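Local coordinates for ORF10 (Moritella marina, PDB 6RIW), which probably helps build polyunsaturated fatty acids as part of a synthase that condenses acyl units on a carrier protein, this chain being its ketosynthase-chain length factor didomain, at residues Tyr762-Ser774 with Thr780-Ile792. Sequence-based numbering, arbitrary orientation.
Sequences YARIDAVSFAPGS and TIAADKALTLAGI
In the second, chain length factor half of this thiolase-like didomain, strand 763-772 turns back into helix 776-790, which packs on one face of the strand. The axes of strand 763-772 and of residues 780-790 are antiparallel to within 27° and come within 6.7 Å. Such a close approach is possible because the facing side chains are small: A767, S769 and A771 point from the strand at A782, A786 and A790.

A771 CB meets A782 CB at 3.8 Å and the CG2 branch of I781 beside it. S769 lies over the helix backbone. Its OG sits 3.3 Å from A786 CA and against K785 CB; it is also near A786 N, but the angle is poor for a hydrogen bond. A767 CB is pressed on A786 O at 3.3 Å. With L789 CG anti to the backbone N (chi1 -174°), the isobutyl group swings over the same methyl, and its CD2 branch comes to 3.6 Å from A767 CB. D766 and A767 form a classic beta bulge opposite I881, and D766 CB touches A790 CB. The D766 carboxylate turns to another partner, S883 OG on strand 876-884.

On the far side of the strand, V768 and F770 pack on helix 668-682, and the F770 ring makes a cation-pi contact with R671.

Water 1 bridges the D766 end, donating to D766 O and to L789 O at 2.9 Å each. The helix stops there in a Schellman motif, with G791 at positive phi and I792 N bonded to L787 O. Towards the other end, the K785 chain, extended beyond CG, slants across the strand. Its ammonium NZ gives a 2.8 Å hydrogen bond to F770 O, in the carbonyl plane, with a C=O...N angle of 160°.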
ATOM      1  N   TYR A 762     -25.905  12.108  -6.711  1.00 15.18           N
ATOM      2  CA  TYR A 762     -26.399  10.826  -7.200  1.00 16.20           C
ATOM      3  C   TYR A 762     -27.213  10.132  -6.125  1.00 17.27           C
ATOM      4  O   TYR A 762     -28.385   9.797  -6.331  1.00 14.49           O
ATOM      5  CB  TYR A 762     -25.239   9.928  -7.640  1.00 14.20           C
ATOM      6  CG  TYR A 762     -24.566  10.295  -8.949  1.00 14.28           C
ATOM      7  CD1 TYR A 762     -25.066   9.834 -10.158  1.00 15.09           C
ATOM      8  CD2 TYR A 762     -23.413  11.081  -8.964  1.00 15.43           C
ATOM      9  CE1 TYR A 762     -24.440  10.137 -11.363  1.00 17.28           C
ATOM     10  CE2 TYR A 762     -22.769  11.389 -10.157  1.00 16.87           C
ATOM     11  CZ  TYR A 762     -23.293  10.905 -11.358  1.00 16.05           C
ATOM     12  OH  TYR A 762     -22.670  11.231 -12.528  1.00 16.47           O
ATOM     13  N   ALA A 763     -26.594   9.908  -4.962  1.00 13.67           N
ATOM     14  CA  ALA A 763     -27.166   9.198  -3.830  1.00 14.89           C
ATOM     15  C   ALA A 763     -26.342   9.594  -2.615  1.00 11.92           C
ATOM     16  O   ALA A 763     -25.262  10.171  -2.750  1.00 14.67           O
ATOM     17  CB  ALA A 763     -27.128   7.668  -4.047  1.00 15.64           C
ATOM     18  N   ARG A 764     -26.871   9.321  -1.429  1.00 13.24           N
ATOM     19  CA  ARG A 764     -26.151   9.567  -0.192  1.00 14.39           C
ATOM     20  C   ARG A 764     -25.691   8.248   0.401  1.00 16.24           C
ATOM     21  O   ARG A 764     -26.428   7.261   0.367  1.00 16.89           O
ATOM     22  CB  ARG A 764     -27.030  10.299   0.820  1.00 17.68           C
ATOM     23  CG  ARG A 764     -26.981  11.783   0.611  1.00 18.25           C
ATOM     24  CD  ARG A 764     -27.883  12.542   1.568  1.00 25.53           C
ATOM     25  NE  ARG A 764     -27.904  13.902   1.047  1.00 32.70           N
ATOM     26  CZ  ARG A 764     -28.787  14.336   0.158  1.00 29.01           C
ATOM     27  NH1 ARG A 764     -28.706  15.581  -0.287  1.00 36.73           N
ATOM     28  NH2 ARG A 764     -29.769  13.535  -0.246  1.00 28.48           N
ATOM     29  N   ILE A 765     -24.490   8.237   0.975  1.00 14.65           N
ATOM     30  CA  ILE A 765     -24.068   7.140   1.843  1.00 16.76           C
ATOM     31  C   ILE A 765     -24.501   7.505   3.263  1.00 13.86           C
ATOM     32  O   ILE A 765     -23.901   8.363   3.918  1.00 16.00           O
ATOM     33  CB  ILE A 765     -22.563   6.872   1.765  1.00 14.89           C
ATOM     34  CG1 ILE A 765     -22.135   6.672   0.311  1.00 15.42           C
ATOM     35  CG2 ILE A 765     -22.248   5.624   2.583  1.00 13.49           C
ATOM     36  CD1 ILE A 765     -20.599   6.453   0.104  1.00 17.17           C
ATOM     37  N   ASP A 766     -25.548   6.839   3.750  1.00 16.39           N
ATOM     38  CA  ASP A 766     -26.081   7.180   5.065  1.00 18.16           C
ATOM     39  C   ASP A 766     -25.304   6.512   6.191  1.00 19.40           C
ATOM     40  O   ASP A 766     -25.292   7.022   7.316  1.00 18.12           O
ATOM     41  CB  ASP A 766     -27.555   6.789   5.156  1.00 18.65           C
ATOM     42  CG  ASP A 766     -28.466   7.781   4.446  1.00 28.91           C
ATOM     43  OD1 ASP A 766     -28.078   8.963   4.300  1.00 30.23           O
ATOM     44  OD2 ASP A 766     -29.571   7.376   4.025  1.00 38.97           O
ATOM     45  N   ALA A 767     -24.658   5.377   5.927  1.00 15.60           N
ATOM     46  CA  ALA A 767     -23.939   4.701   6.987  1.00 16.30           C
ATOM     47  C   ALA A 767     -22.975   3.699   6.380  1.00 14.17           C
ATOM     48  O   ALA A 767     -23.276   3.086   5.355  1.00 14.86           O
ATOM     49  CB  ALA A 767     -24.900   3.966   7.935  1.00 19.39           C
ATOM     50  N   VAL A 768     -21.829   3.536   7.025  1.00 13.35           N
ATOM     51  CA  VAL A 768     -20.957   2.386   6.792  1.00 14.74           C
ATOM     52  C   VAL A 768     -20.545   1.867   8.161  1.00 16.38           C
ATOM     53  O   VAL A 768     -20.137   2.646   9.028  1.00 14.93           O
ATOM     54  CB  VAL A 768     -19.731   2.733   5.921  1.00 15.87           C
ATOM     55  CG1 VAL A 768     -18.845   3.788   6.585  1.00 19.06           C
ATOM     56  CG2 VAL A 768     -18.921   1.448   5.589  1.00 17.51           C
ATOM     57  N   SER A 769     -20.715   0.569   8.383  1.00 13.21           N
ATOM     58  CA  SER A 769     -20.396  -0.043   9.662  1.00 14.85           C
ATOM     59  C   SER A 769     -19.646  -1.338   9.411  1.00 16.46           C
ATOM     60  O   SER A 769     -19.795  -1.948   8.355  1.00 15.77           O
ATOM     61  CB  SER A 769     -21.653  -0.345  10.479  1.00 17.62           C
ATOM     62  OG  SER A 769     -22.305   0.868  10.812  1.00 24.64           O
ATOM     63  N   PHE A 770     -18.865  -1.767  10.409  1.00 13.29           N
ATOM     64  CA  PHE A 770     -18.055  -2.976  10.324  1.00 14.91           C
ATOM     65  C   PHE A 770     -18.268  -3.841  11.554  1.00 16.58           C
ATOM     66  O   PHE A 770     -18.589  -3.331  12.630  1.00 16.29           O
ATOM     67  CB  PHE A 770     -16.561  -2.634  10.231  1.00 15.02           C
ATOM     68  CG  PHE A 770     -16.205  -1.863   9.001  1.00 18.77           C
ATOM     69  CD1 PHE A 770     -16.380  -0.484   8.962  1.00 20.47           C
ATOM     70  CD2 PHE A 770     -15.719  -2.510   7.883  1.00 19.08           C
ATOM     71  CE1 PHE A 770     -16.062   0.233   7.817  1.00 19.49           C
ATOM     72  CE2 PHE A 770     -15.387  -1.779   6.729  1.00 20.30           C
ATOM     73  CZ  PHE A 770     -15.572  -0.408   6.717  1.00 17.41           C
ATOM     74  N   ALA A 771     -18.025  -5.145  11.404  1.00 14.51           N
ATOM     75  CA  ALA A 771     -17.996  -6.075  12.523  1.00 16.87           C
ATOM     76  C   ALA A 771     -16.871  -7.063  12.262  1.00 17.66           C
ATOM     77  O   ALA A 771     -16.648  -7.442  11.105  1.00 16.67           O
ATOM     78  CB  ALA A 771     -19.329  -6.822  12.702  1.00 17.74           C
ATOM     79  N   PRO A 772     -16.109  -7.451  13.287  1.00 19.12           N
ATOM     80  CA  PRO A 772     -15.063  -8.462  13.082  1.00 17.46           C
ATOM     81  C   PRO A 772     -15.666  -9.797  12.670  1.00 17.36           C
ATOM     82  O   PRO A 772     -16.741 -10.188  13.141  1.00 18.98           O
ATOM     83  CB  PRO A 772     -14.387  -8.573  14.459  1.00 21.37           C
ATOM     84  CG  PRO A 772     -14.788  -7.347  15.194  1.00 26.04           C
ATOM     85  CD  PRO A 772     -16.140  -6.969  14.678  1.00 20.78           C
ATOM     86  N   GLY A 773     -14.969 -10.495  11.784  1.00 16.27           N
ATOM     87  CA  GLY A 773     -15.371 -11.832  11.382  1.00 15.76           C
ATOM     88  C   GLY A 773     -16.027 -11.864  10.013  1.00 17.37           C
ATOM     89  O   GLY A 773     -16.230 -10.848   9.341  1.00 16.75           O
ATOM     90  N   SER A 774     -16.367 -13.083   9.592  1.00 15.67           N
ATOM     91  CA  SER A 774     -16.874 -13.322   8.250  1.00 16.44           C
ATOM     92  C   SER A 774     -18.132 -14.177   8.211  1.00 18.32           C
ATOM     93  O   SER A 774     -18.589 -14.514   7.107  1.00 19.84           O
ATOM     94  CB  SER A 774     -15.799 -14.023   7.389  1.00 18.08           C
ATOM     95  OG  SER A 774     -14.675 -13.178   7.172  1.00 17.94           O
ATOM     96  N   THR A 780     -24.948  -9.916  10.522  1.00 14.10           N
ATOM     97  CA  THR A 780     -26.090  -9.312  11.199  1.00 14.18           C
ATOM     98  C   THR A 780     -25.652  -8.226  12.174  1.00 17.20           C
ATOM     99  O   THR A 780     -26.356  -7.213  12.320  1.00 16.77           O
ATOM    100  CB  THR A 780     -26.925 -10.388  11.914  1.00 20.63           C
ATOM    101  OG1 THR A 780     -26.166 -10.947  12.989  1.00 26.36           O
ATOM    102  CG2 THR A 780     -27.277 -11.481  10.963  1.00 16.61           C
ATOM    103  N   ILE A 781     -24.481  -8.385  12.803  1.00 16.33           N
ATOM    104  CA  ILE A 781     -23.998  -7.370  13.734  1.00 18.86           C
ATOM    105  C   ILE A 781     -23.656  -6.088  12.994  1.00 20.17           C
ATOM    106  O   ILE A 781     -24.021  -4.980  13.425  1.00 17.75           O
ATOM    107  CB  ILE A 781     -22.786  -7.888  14.525  1.00 17.53           C
ATOM    108  CG1 ILE A 781     -23.234  -8.915  15.573  1.00 18.69           C
ATOM    109  CG2 ILE A 781     -22.055  -6.712  15.175  1.00 20.42           C
ATOM    110  CD1 ILE A 781     -22.076  -9.636  16.242  1.00 23.77           C
ATOM    111  N   ALA A 782     -22.928  -6.217  11.876  1.00 13.94           N
ATOM    112  CA  ALA A 782     -22.596  -5.047  11.077  1.00 15.08           C
ATOM    113  C   ALA A 782     -23.843  -4.409  10.493  1.00 16.91           C
ATOM    114  O   ALA A 782     -23.949  -3.179  10.438  1.00 13.62           O
ATOM    115  CB  ALA A 782     -21.613  -5.433   9.964  1.00 15.36           C
ATOM    116  N   ALA A 783     -24.793  -5.224  10.017  1.00 14.84           N
ATOM    117  CA  ALA A 783     -26.015  -4.662   9.456  1.00 18.83           C
ATOM    118  C   ALA A 783     -26.802  -3.873  10.507  1.00 16.24           C
ATOM    119  O   ALA A 783     -27.328  -2.788  10.221  1.00 15.56           O
ATOM    120  CB  ALA A 783     -26.868  -5.785   8.870  1.00 17.02           C
ATOM    121  N   ASP A 784     -26.924  -4.424  11.713  1.00 16.67           N
ATOM    122  CA  ASP A 784     -27.643  -3.717  12.771  1.00 23.39           C
ATOM    123  C   ASP A 784     -26.979  -2.383  13.092  1.00 21.73           C
ATOM    124  O   ASP A 784     -27.663  -1.373  13.328  1.00 17.95           O
ATOM    125  CB  ASP A 784     -27.723  -4.586  14.021  1.00 23.62           C
ATOM    126  CG  ASP A 784     -28.366  -3.851  15.199  1.00 34.91           C
ATOM    127  OD1 ASP A 784     -29.529  -3.397  15.057  1.00 39.33           O
ATOM    128  OD2 ASP A 784     -27.705  -3.703  16.255  1.00 36.79           O
ATOM    129  N   LYS A 785     -25.646  -2.361  13.133  1.00 18.72           N
ATOM    130  CA  LYS A 785     -24.962  -1.096  13.382  1.00 19.90           C
ATOM    131  C   LYS A 785     -25.263  -0.099  12.278  1.00 17.94           C
ATOM    132  O   LYS A 785     -25.497   1.085  12.540  1.00 19.39           O
ATOM    133  CB  LYS A 785     -23.445  -1.294  13.475  1.00 16.27           C
ATOM    134  CG  LYS A 785     -22.925  -2.126  14.626  1.00 21.71           C
ATOM    135  CD  LYS A 785     -21.397  -2.081  14.591  1.00 24.83           C
ATOM    136  CE  LYS A 785     -20.781  -3.163  15.444  1.00 30.40           C
ATOM    137  NZ  LYS A 785     -19.280  -3.124  15.352  1.00 31.17           N
ATOM    138  N   ALA A 786     -25.237  -0.559  11.023  1.00 16.57           N
ATOM    139  CA  ALA A 786     -25.393   0.363   9.911  1.00 15.29           C
ATOM    140  C   ALA A 786     -26.821   0.877   9.826  1.00 18.77           C
ATOM    141  O   ALA A 786     -27.047   2.055   9.513  1.00 16.06           O
ATOM    142  CB  ALA A 786     -24.962  -0.321   8.606  1.00 14.53           C
ATOM    143  N   LEU A 787     -27.803   0.018  10.123  1.00 16.00           N
ATOM    144  CA  LEU A 787     -29.192   0.473  10.091  1.00 15.91           C
ATOM    145  C   LEU A 787     -29.448   1.486  11.203  1.00 19.40           C
ATOM    146  O   LEU A 787     -30.120   2.504  10.981  1.00 19.71           O
ATOM    147  CB  LEU A 787     -30.147  -0.720  10.201  1.00 17.52           C
ATOM    148  CG  LEU A 787     -30.122  -1.686   9.006  1.00 16.21           C
ATOM    149  CD1 LEU A 787     -30.650  -3.072   9.383  1.00 19.40           C
ATOM    150  CD2 LEU A 787     -30.887  -1.116   7.821  1.00 20.31           C
ATOM    151  N   THR A 788     -28.882   1.239  12.388  1.00 19.31           N
ATOM    152  CA  THR A 788     -28.989   2.192  13.497  1.00 22.25           C
ATOM    153  C   THR A 788     -28.349   3.531  13.142  1.00 22.82           C
ATOM    154  O   THR A 788     -28.916   4.607  13.413  1.00 19.53           O
ATOM    155  CB  THR A 788     -28.320   1.612  14.740  1.00 22.17           C
ATOM    156  OG1 THR A 788     -28.969   0.389  15.114  1.00 25.37           O
ATOM    157  CG2 THR A 788     -28.356   2.612  15.916  1.00 22.68           C
ATOM    158  N   LEU A 789     -27.156   3.486  12.547  1.00 19.89           N
ATOM    159  CA  LEU A 789     -26.482   4.712  12.140  1.00 20.48           C
ATOM    160  C   LEU A 789     -27.285   5.455  11.079  1.00 21.12           C
ATOM    161  O   LEU A 789     -27.394   6.685  11.123  1.00 21.63           O
ATOM    162  CB  LEU A 789     -25.067   4.389  11.643  1.00 21.09           C
ATOM    163  CG  LEU A 789     -24.155   5.576  11.303  1.00 22.52           C
ATOM    164  CD1 LEU A 789     -23.919   6.477  12.526  1.00 27.89           C
ATOM    165  CD2 LEU A 789     -22.828   5.077  10.715  1.00 28.58           C
ATOM    166  N   ALA A 790     -27.864   4.725  10.120  1.00 18.23           N
ATOM    167  CA  ALA A 790     -28.665   5.355   9.085  1.00 18.70           C
ATOM    168  C   ALA A 790     -30.003   5.857   9.607  1.00 24.32           C
ATOM    169  O   ALA A 790     -30.644   6.672   8.936  1.00 24.79           O
ATOM    170  CB  ALA A 790     -28.910   4.378   7.923  1.00 20.54           C
ATOM    171  N   GLY A 791     -30.443   5.383  10.770  1.00 23.98           N
ATOM    172  CA  GLY A 791     -31.725   5.789  11.307  1.00 25.81           C
ATOM    173  C   GLY A 791     -32.923   5.148  10.648  1.00 26.80           C
ATOM    174  O   GLY A 791     -33.983   5.771  10.578  1.00 23.70           O
ATOM    175  N   ILE A 792     -32.792   3.915  10.152  1.00 22.78           N
ATOM    176  CA  ILE A 792     -33.883   3.218   9.488  1.00 22.73           C
ATOM    177  C   ILE A 792     -34.002   1.822  10.085  1.00 22.18           C
ATOM    178  O   ILE A 792     -33.177   1.379  10.884  1.00 23.64           O
ATOM    179  CB  ILE A 792     -33.710   3.129   7.952  1.00 21.86           C
ATOM    180  CG1 ILE A 792     -32.504   2.244   7.575  1.00 20.74           C
ATOM    181  CG2 ILE A 792     -33.607   4.516   7.328  1.00 23.86           C
ATOM    182  CD1 ILE A 792     -32.447   1.904   6.072  1.00 22.23           C
TER
HETATM  183  O   HOH W   1     -26.856   8.727   9.105  1.00 30.01           O